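PDB 2PHP: bifunctional thiamine biosynthesis protein ThiDN, which probably phosphorylates hydroxymethylpyrimidine and its phosphate, and condenses the resulting diphosphate with thiazole phosphate to give thiamine phosphate, the latter through the ThiN domain described here. Local coordinates for residues I37-P42 with I93-N98; V50-G55 with F73-H78; I79-L84 with N126-E131. One frame throughout, in Å; residues are numbered along the deposited sequence.

All three contacts lie in the ThiN domain, the C-terminal thiamine-phosphate synthase part of the protein. Contact 1 pairs two strands at the middle of the mixed sheet. Contact 2 lies next to it, their centres about 10 Å apart, because strands 37-40 and 50-53 are neighbours in that sheet; Glu39 O and Ala51 N are 2.9 Å apart. Along the chain, contact 2 is nested inside the loop that contact 1 closes. Contact 3 is one layer out, about 13 Å from contact 1 and 14 Å from contact 2, centre to centre. Helix 77-87 joins them: Ile79 and Ile83 rest on contact 1, and Ala80 and Leu84 on Val50 of contact 2.

Contact 1 of 3, residues I37-P42 with I93-N98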
loop_
_atom_site.group_PDB
_atom_site.type_symbol
_atom_site.label_atom_id
_atom_site.label_comp_id
_atom_site.label_asym_id
_atom_site.label_seq_id
_atom_site.Cartn_x
_atom_site.Cartn_y
_atom_site.Cartn_z
ATOM N N ILE B 37 -5.729 14.041 -8.431
ATOM C CA ILE B 37 -6.399 14.172 -9.714
ATOM C C ILE B 37 -7.882 13.919 -9.450
ATOM O O ILE B 37 -8.247 12.980 -8.729
ATOM C CB ILE B 37 -5.822 13.177 -10.759
ATOM C CG1 ILE B 37 -6.476 13.417 -12.126
ATOM C CG2 ILE B 37 -6.015 11.753 -10.290
ATOM C CD1 ILE B 37 -5.758 12.756 -13.276
ATOM N N ALA B 38 -8.723 14.780 -10.014
ATOM C CA ALA B 38 -10.160 14.701 -9.817
ATOM C C ALA B 38 -10.961 14.872 -11.101
ATOM O O ALA B 38 -10.509 15.492 -12.073
ATOM C CB ALA B 38 -10.594 15.754 -8.809
ATOM N N GLU B 39 -12.168 14.321 -11.089
ATOM C CA GLU B 39 -13.062 14.422 -12.232
ATOM C C GLU B 39 -14.482 14.455 -11.693
ATOM O O GLU B 39 -14.818 13.743 -10.736
ATOM C CB GLU B 39 -12.885 13.233 -13.174
ATOM C CG GLU B 39 -13.604 13.408 -14.517
ATOM C CD GLU B 39 -13.409 12.222 -15.455
ATOM O OE1 GLU B 39 -12.241 11.843 -15.711
ATOM O OE2 GLU B 39 -14.422 11.668 -15.946
ATOM N N SER B 40 -15.313 15.289 -12.307
ATOM C CA SER B 40 -16.693 15.425 -11.877
ATOM C C SER B 40 -17.678 14.892 -12.895
ATOM O O SER B 40 -17.336 14.623 -14.056
ATOM C CB SER B 40 -17.031 16.893 -11.656
ATOM O OG SER B 40 -17.153 17.546 -12.909
ATOM N N LEU B 41 -18.915 14.750 -12.434
ATOM C CA LEU B 41 -20.009 14.338 -13.291
ATOM C C LEU B 41 -20.335 15.641 -14.023
ATOM O O LEU B 41 -19.909 16.727 -13.599
ATOM C CB LEU B 41 -21.209 13.921 -12.442
ATOM C CG LEU B 41 -21.174 12.587 -11.701
ATOM C CD1 LEU B 41 -22.291 12.561 -10.654
ATOM C CD2 LEU B 41 -21.326 11.442 -12.703
ATOM N N PRO B 42 -21.084 15.564 -15.130
ATOM C CA PRO B 42 -21.409 16.811 -15.832
ATOM C C PRO B 42 -22.255 17.708 -14.916
ATOM O O PRO B 42 -23.027 17.203 -14.101
ATOM C CB PRO B 42 -22.188 16.320 -17.056
ATOM C CG PRO B 42 -21.607 14.940 -17.290
ATOM C CD PRO B 42 -21.527 14.386 -15.895
ATOM N N ILE B 93 -15.555 21.097 -19.086
ATOM C CA ILE B 93 -14.393 20.847 -18.231
ATOM C C ILE B 93 -14.800 20.140 -16.927
ATOM O O ILE B 93 -15.433 20.738 -16.063
ATOM C CB ILE B 93 -13.678 22.178 -17.919
ATOM C CG1 ILE B 93 -13.182 22.805 -19.226
ATOM C CG2 ILE B 93 -12.507 21.953 -16.965
ATOM C CD1 ILE B 93 -12.149 21.951 -19.970
ATOM N N ARG B 94 -14.429 18.866 -16.799
ATOM C CA ARG B 94 -14.773 18.079 -15.613
ATOM C C ARG B 94 -13.573 17.539 -14.820
ATOM O O ARG B 94 -13.763 16.881 -13.799
ATOM C CB ARG B 94 -15.664 16.892 -16.015
ATOM C CG ARG B 94 -16.921 17.289 -16.767
ATOM C CD ARG B 94 -17.765 16.082 -17.162
ATOM N NE ARG B 94 -17.110 15.209 -18.141
ATOM C CZ ARG B 94 -16.518 14.057 -17.843
ATOM N NH1 ARG B 94 -16.499 13.630 -16.591
ATOM N NH2 ARG B 94 -15.940 13.333 -18.796
ATOM N N ALA B 95 -12.349 17.817 -15.262
ATOM C CA ALA B 95 -11.180 17.284 -14.558
ATOM C C ALA B 95 -10.024 18.244 -14.325
ATOM O O ALA B 95 -9.814 19.200 -15.082
ATOM C CB ALA B 95 -10.669 16.039 -15.283
ATOM N N CYS B 96 -9.254 17.952 -13.279
ATOM C CA CYS B 96 -8.108 18.772 -12.909
ATOM C C CYS B 96 -7.095 18.011 -12.053
ATOM O O CYS B 96 -7.456 17.148 -11.247
ATOM C CB CYS B 96 -8.588 20.011 -12.148
ATOM S SG CYS B 96 -7.269 21.073 -11.490
HETATM N N MSE B 97 -5.823 18.344 -12.246
HETATM C CA MSE B 97 -4.732 17.742 -11.486
HETATM C C MSE B 97 -3.728 18.837 -11.159
HETATM O O MSE B 97 -3.363 19.616 -12.041
HETATM C CB MSE B 97 -4.030 16.658 -12.303
HETATM C CG MSE B 97 -2.782 16.130 -11.623
HETATM SE SE MSE B 97 -1.988 14.658 -12.575
HETATM C CE MSE B 97 -0.694 14.067 -11.263
ATOM N N ASN B 98 -3.283 18.910 -9.907
ATOM C CA ASN B 98 -2.303 19.926 -9.543
ATOM C C ASN B 98 -0.909 19.321 -9.601
ATOM O O ASN B 98 -0.706 18.193 -9.157
ATOM C CB ASN B 98 -2.581 20.493 -8.147
ATOM C CG ASN B 98 -2.435 19.455 -7.043
ATOM O OD1 ASN B 98 -3.189 18.481 -6.983
ATOM N ND2 ASN B 98 -1.457 19.663 -6.161
HETATM O O HOH W 1 -17.569 20.029 -14.320
#
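Ala38 and Cys96 face each other as an antiparallel hydrogen-bonded pair. Ala38 N gives to Cys96 O at 3.0 Å. Cys96 N returns a bond to Ala38 O. Ile37 with Met97 and Glu39 with Ala95 are the non-hydrogen-bonded pairs on either side. One more backbone bond, Ser40 N to Arg94 O at 2.7 Å, continues the pairing past the last bridge.

The charged contact is made by Arg94. Its NH1 donates twice, to Ser40 O at 2.8 Å and to Glu39 OE2 at 2.9 Å, the second bond being part of a salt bridge. Ser40 O lies in the guanidinium plane, at its edge. Glu39 OE2 is met on its anti side, but from well out of the carboxylate plane, and the two planes are turned 78° apart. The Arg94 chain bends at chi3 (-66°), which turns the guanidinium back toward Glu39. A methionine here would probably leave Ser40 O without this donor and Glu39 OE2 without its positive mate. Glu39 has further partners: OE1 accepts from Ala167 N and OE2 from Asn14 ND2.

These are central strands of the mixed sheet of the ThiN domain, with helices packed on both faces. Arg94 and Ala95 together stand opposite Gly164 of strand 159-164, a classic beta bulge.

Apolar packing is divided between the faces. Ile37 CG1, anti to the backbone N (chi1 -176°), meets Met97 CB at 4.1 Å. This face, shared with Ala95, is covered by helices 8-22 and 167-185. Ala38 and Cys96 point to the other face, against Ile79 of helix 77-87. At the strand end, Pro42 CG lies beside Arg94 CD at 4.0 Å.

A water donates to both Ser40 OG and Ile93 O, and Ser40 OG in turn donates to Leu41 O.

Contact 2 of 3, residues V50-G55 with F73-H78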
loop_
_atom_site.group_PDB
_atom_site.type_symbol
_atom_site.label_atom_id
_atom_site.label_comp_id
_atom_site.label_asym_id
_atom_site.label_seq_id
_atom_site.Cartn_x
_atom_site.Cartn_y
_atom_site.Cartn_z
ATOM N N VAL B 50 -17.795 15.137 -7.266
ATOM C CA VAL B 50 -16.416 15.073 -7.760
ATOM C C VAL B 50 -15.644 13.926 -7.115
ATOM O O VAL B 50 -15.646 13.792 -5.892
ATOM C CB VAL B 50 -15.654 16.386 -7.458
ATOM C CG1 VAL B 50 -14.260 16.336 -8.080
ATOM C CG2 VAL B 50 -16.442 17.578 -7.984
ATOM N N ALA B 51 -14.982 13.104 -7.929
ATOM C CA ALA B 51 -14.195 11.984 -7.393
ATOM C C ALA B 51 -12.689 12.226 -7.505
ATOM O O ALA B 51 -12.218 12.875 -8.447
ATOM C CB ALA B 51 -14.559 10.691 -8.103
ATOM N N ALA B 52 -11.943 11.690 -6.540
ATOM C CA ALA B 52 -10.486 11.831 -6.511
ATOM C C ALA B 52 -9.865 10.915 -5.455
ATOM O O ALA B 52 -10.580 10.174 -4.784
ATOM C CB ALA B 52 -10.121 13.273 -6.224
ATOM N N LEU B 53 -8.542 10.970 -5.300
ATOM C CA LEU B 53 -7.854 10.133 -4.316
ATOM C C LEU B 53 -8.164 10.574 -2.901
ATOM O O LEU B 53 -8.250 11.762 -2.628
ATOM C CB LEU B 53 -6.335 10.178 -4.527
ATOM C CG LEU B 53 -5.831 9.558 -5.829
ATOM C CD1 LEU B 53 -4.346 9.796 -5.996
ATOM C CD2 LEU B 53 -6.138 8.080 -5.824
ATOM N N THR B 54 -8.338 9.609 -2.005
ATOM C CA THR B 54 -8.615 9.904 -0.604
ATOM C C THR B 54 -7.284 10.323 0.028
ATOM O O THR B 54 -7.252 10.994 1.053
ATOM C CB THR B 54 -9.197 8.662 0.115
ATOM O OG1 THR B 54 -8.395 7.513 -0.191
ATOM C CG2 THR B 54 -10.638 8.408 -0.337
ATOM N N GLY B 55 -6.187 9.915 -0.603
ATOM C CA GLY B 55 -4.862 10.298 -0.141
ATOM C C GLY B 55 -4.340 11.300 -1.159
ATOM O O GLY B 55 -5.038 12.256 -1.501
ATOM N N PHE B 73 -15.888 9.567 -4.554
ATOM C CA PHE B 73 -16.566 10.837 -4.727
ATOM C C PHE B 73 -16.523 11.607 -3.412
ATOM O O PHE B 73 -16.639 11.024 -2.337
ATOM C CB PHE B 73 -18.021 10.611 -5.147
ATOM C CG PHE B 73 -18.183 10.385 -6.607
ATOM C CD1 PHE B 73 -18.312 11.466 -7.476
ATOM C CD2 PHE B 73 -18.134 9.094 -7.133
ATOM C CE1 PHE B 73 -18.384 11.268 -8.846
ATOM C CE2 PHE B 73 -18.203 8.887 -8.505
ATOM C CZ PHE B 73 -18.330 9.973 -9.365
ATOM N N GLY B 74 -16.364 12.921 -3.509
ATOM C CA GLY B 74 -16.304 13.738 -2.320
ATOM C C GLY B 74 -14.956 13.690 -1.641
ATOM O O GLY B 74 -14.757 14.316 -0.612
ATOM N N ALA B 75 -14.011 12.957 -2.214
ATOM C CA ALA B 75 -12.690 12.877 -1.596
ATOM C C ALA B 75 -11.975 14.224 -1.518
ATOM O O ALA B 75 -11.365 14.533 -0.497
ATOM C CB ALA B 75 -11.801 11.861 -2.322
ATOM N N SER B 76 -12.064 15.039 -2.572
ATOM C CA SER B 76 -11.360 16.325 -2.580
ATOM C C SER B 76 -12.154 17.626 -2.765
ATOM O O SER B 76 -12.487 18.002 -3.884
ATOM C CB SER B 76 -10.239 16.284 -3.637
ATOM O OG SER B 76 -9.524 17.514 -3.685
ATOM N N GLU B 77 -12.430 18.325 -1.669
ATOM C CA GLU B 77 -13.134 19.602 -1.756
ATOM C C GLU B 77 -12.250 20.622 -2.475
ATOM O O GLU B 77 -12.729 21.412 -3.286
ATOM C CB GLU B 77 -13.468 20.127 -0.363
ATOM C CG GLU B 77 -14.670 19.461 0.267
ATOM C CD GLU B 77 -14.754 19.704 1.756
ATOM O OE1 GLU B 77 -14.665 20.881 2.166
ATOM O OE2 GLU B 77 -14.909 18.718 2.516
ATOM N N HIS B 78 -10.955 20.581 -2.174
ATOM C CA HIS B 78 -9.969 21.492 -2.754
ATOM C C HIS B 78 -9.991 21.545 -4.284
ATOM O O HIS B 78 -10.273 22.592 -4.857
ATOM C CB HIS B 78 -8.566 21.107 -2.273
ATOM C CG HIS B 78 -7.487 22.026 -2.755
ATOM N ND1 HIS B 78 -7.331 23.308 -2.274
ATOM C CD2 HIS B 78 -6.519 21.850 -3.689
ATOM C CE1 HIS B 78 -6.313 23.885 -2.894
ATOM N NE2 HIS B 78 -5.805 23.022 -3.756
HETATM O O HOH W 2 -14.270 15.710 -4.226
#
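Ala51 CB sits over the centre of the Phe73 ring, 3.7 Å from the centroid and only 4° off the ring normal. The tight part of the interface begins with this CH-pi contact. CG of Phe73 is anti to its carbonyl carbon (chi1 -83°), and chi2 of -86° turns the ring face to the methyl group. The two residues form an antiparallel non-hydrogen-bonded pair. Beside them, Gly74 N donates to Val50 O at 2.6 Å, the direct hydrogen bond between the segments. Gly74 has a positive phi, and the chain turns away from the strand there. Ala75 completes the tight part, its CB 3.2 Å from Ala52 O.

Beyond this the packing is looser. Ala52 CB meets Ser76 CB at 4.0 Å. A water lies 2.9 Å from Val50 O, to which it can donate, and accepts a weak bond from Ser76 N, between the diverging chains. Ser76 is the N-cap of helix 77-87, with OG accepting from Ile79 N.

Phe73 belongs to one of the two outermost strands of the sheet within this chain, beside strand 50-53. Helix 8-22 packs on Ala51 and Phe73, and its Lys8 makes a cation-pi contact with the ring. Helix 77-87 covers Val50 on the other face, while Thr54 OG1 is hydrogen-bonded to Tyr66 OH of the second subunit.

Contact 3 of 3, residues I79-L84 with N126-E131; sequences IAKIIL and NVSTME
Side-chain packing between two helices makes this contact, with Lys81 and Ile82 of helix 77-87 meeting the start of helix 129-141. It lies on the outer side of helix 77-87. The inner side, with Ile79 and Ile83, rests on strands 37-40 and 95-100 of the central sheet. The contact is small and partly buried.

Lys81 lies across the beginning of the second helix. Its CB meets Met130 CB at 3.9 Å and Glu131 CG at 4.0 Å. Further out, its CD comes to 3.2 Å from Ser128 OG. Ser128 is the N-cap residue of helix 129-141, and its OG accepts a weak bond from Glu131 N at 3.4 Å. The aliphatic part of the lysine thus packs against the hydroxyl that caps the helix. The Lys81 chain is extended as far as CE and bends only at chi4 (-66°).

Ile82 and the selenomethionine Met130 form the deeper part. They lie side by side and point the same way. Ile82 CD1 touches Met130 SE at 3.8 Å, with CG1 a little farther off. A bend at chi2 (-59°) folds the Met130 chain and sets SE alongside the isoleucine. Arg120 also touches Met130, and Ile82 reaches Cys96 of the sheet.

Lys81 NZ and Glu131 OE2 are 4.0 Å apart, too far for a salt bridge. Their opposite charges are likely to attract only modestly at the more exposed side of the contact, so the contact appears to rest mainly on the van der Waals packing of Lys81 methylenes, Ile82 and Met130.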
loop_
_atom_site.group_PDB
_atom_site.type_symbol
_atom_site.label_atom_id
_atom_site.label_comp_id
_atom_site.label_asym_id
_atom_site.label_seq_id
_atom_site.Cartn_x
_atom_site.Cartn_y
_atom_site.Cartn_z
ATOM N N ILE B 79 -9.689 20.427 -4.945
ATOM C CA ILE B 79 -9.692 20.397 -6.407
ATOM C C ILE B 79 -11.122 20.519 -6.936
ATOM O O ILE B 79 -11.341 20.954 -8.066
ATOM C CB ILE B 79 -9.072 19.082 -6.960
ATOM C CG1 ILE B 79 -7.632 18.915 -6.465
ATOM C CG2 ILE B 79 -9.091 19.097 -8.481
ATOM C CD1 ILE B 79 -6.670 19.943 -6.998
ATOM N N ALA B 80 -12.098 20.132 -6.120
ATOM C CA ALA B 80 -13.492 20.230 -6.528
ATOM C C ALA B 80 -13.857 21.707 -6.740
ATOM O O ALA B 80 -14.561 22.045 -7.693
ATOM C CB ALA B 80 -14.394 19.613 -5.465
ATOM N N LYS B 81 -13.381 22.578 -5.853
ATOM C CA LYS B 81 -13.657 24.013 -5.965
ATOM C C LYS B 81 -13.158 24.536 -7.310
ATOM O O LYS B 81 -13.789 25.393 -7.922
ATOM C CB LYS B 81 -12.969 24.793 -4.839
ATOM C CG LYS B 81 -13.531 24.559 -3.433
ATOM C CD LYS B 81 -12.786 25.427 -2.422
ATOM C CE LYS B 81 -13.055 25.022 -0.977
ATOM N NZ LYS B 81 -14.472 25.244 -0.581
ATOM N N ILE B 82 -12.023 24.018 -7.769
ATOM C CA ILE B 82 -11.475 24.455 -9.046
ATOM C C ILE B 82 -12.358 23.999 -10.211
ATOM O O ILE B 82 -12.719 24.802 -11.072
ATOM C CB ILE B 82 -10.042 23.921 -9.263
ATOM C CG1 ILE B 82 -9.098 24.517 -8.215
ATOM C CG2 ILE B 82 -9.577 24.267 -10.672
ATOM C CD1 ILE B 82 -7.709 23.848 -8.164
ATOM N N ILE B 83 -12.711 22.717 -10.232
ATOM C CA ILE B 83 -13.552 22.179 -11.299
ATOM C C ILE B 83 -14.935 22.834 -11.359
ATOM O O ILE B 83 -15.382 23.244 -12.427
ATOM C CB ILE B 83 -13.709 20.650 -11.163
ATOM C CG1 ILE B 83 -12.331 19.991 -11.309
ATOM C CG2 ILE B 83 -14.679 20.126 -12.226
ATOM C CD1 ILE B 83 -12.281 18.529 -10.934
ATOM N N LEU B 84 -15.614 22.935 -10.221
ATOM C CA LEU B 84 -16.928 23.562 -10.207
ATOM C C LEU B 84 -16.858 25.018 -10.642
ATOM O O LEU B 84 -17.788 25.522 -11.272
ATOM C CB LEU B 84 -17.568 23.456 -8.822
ATOM C CG LEU B 84 -18.337 22.150 -8.596
ATOM C CD1 LEU B 84 -17.386 20.964 -8.708
ATOM C CD2 LEU B 84 -19.012 22.179 -7.234
ATOM N N ASN B 126 -13.540 37.387 2.490
ATOM C CA ASN B 126 -14.606 36.384 2.509
ATOM C C ASN B 126 -14.872 35.591 1.236
ATOM O O ASN B 126 -16.013 35.481 0.781
ATOM C CB ASN B 126 -15.910 37.026 2.982
ATOM C CG ASN B 126 -15.783 37.632 4.364
ATOM O OD1 ASN B 126 -15.316 38.761 4.521
ATOM N ND2 ASN B 126 -16.176 36.869 5.381
ATOM N N VAL B 127 -13.813 35.030 0.668
ATOM C CA VAL B 127 -13.942 34.210 -0.524
ATOM C C VAL B 127 -13.011 33.022 -0.366
ATOM O O VAL B 127 -12.112 33.031 0.478
ATOM C CB VAL B 127 -13.534 34.961 -1.810
ATOM C CG1 VAL B 127 -14.459 36.134 -2.045
ATOM C CG2 VAL B 127 -12.084 35.411 -1.713
ATOM N N SER B 128 -13.247 31.994 -1.172
ATOM C CA SER B 128 -12.415 30.801 -1.169
ATOM C C SER B 128 -11.319 31.058 -2.198
ATOM O O SER B 128 -11.614 31.351 -3.359
ATOM C CB SER B 128 -13.240 29.585 -1.584
ATOM O OG SER B 128 -12.416 28.574 -2.146
ATOM N N THR B 129 -10.062 30.968 -1.777
ATOM C CA THR B 129 -8.955 31.208 -2.691
ATOM C C THR B 129 -9.113 30.450 -4.009
ATOM O O THR B 129 -8.922 31.020 -5.081
ATOM C CB THR B 129 -7.607 30.782 -2.081
ATOM O OG1 THR B 129 -7.469 31.339 -0.769
ATOM C CG2 THR B 129 -6.455 31.266 -2.960
HETATM N N MSE B 130 -9.456 29.164 -3.928
HETATM C CA MSE B 130 -9.591 28.350 -5.138
HETATM C C MSE B 130 -10.753 28.719 -6.048
HETATM O O MSE B 130 -10.644 28.604 -7.268
HETATM C CB MSE B 130 -9.673 26.866 -4.776
HETATM C CG MSE B 130 -8.359 26.280 -4.255
HETATM SE SE MSE B 130 -6.859 26.422 -5.529
HETATM C CE MSE B 130 -6.099 28.077 -4.850
ATOM N N GLU B 131 -11.866 29.165 -5.475
ATOM C CA GLU B 131 -13.013 29.542 -6.299
ATOM C C GLU B 131 -12.727 30.893 -6.957
ATOM O O GLU B 131 -12.894 31.068 -8.166
ATOM C CB GLU B 131 -14.278 29.628 -5.441
ATOM C CG GLU B 131 -14.434 28.462 -4.488
ATOM C CD GLU B 131 -15.731 28.498 -3.701
ATOM O OE1 GLU B 131 -16.167 29.601 -3.302
ATOM O OE2 GLU B 131 -16.304 27.412 -3.468
#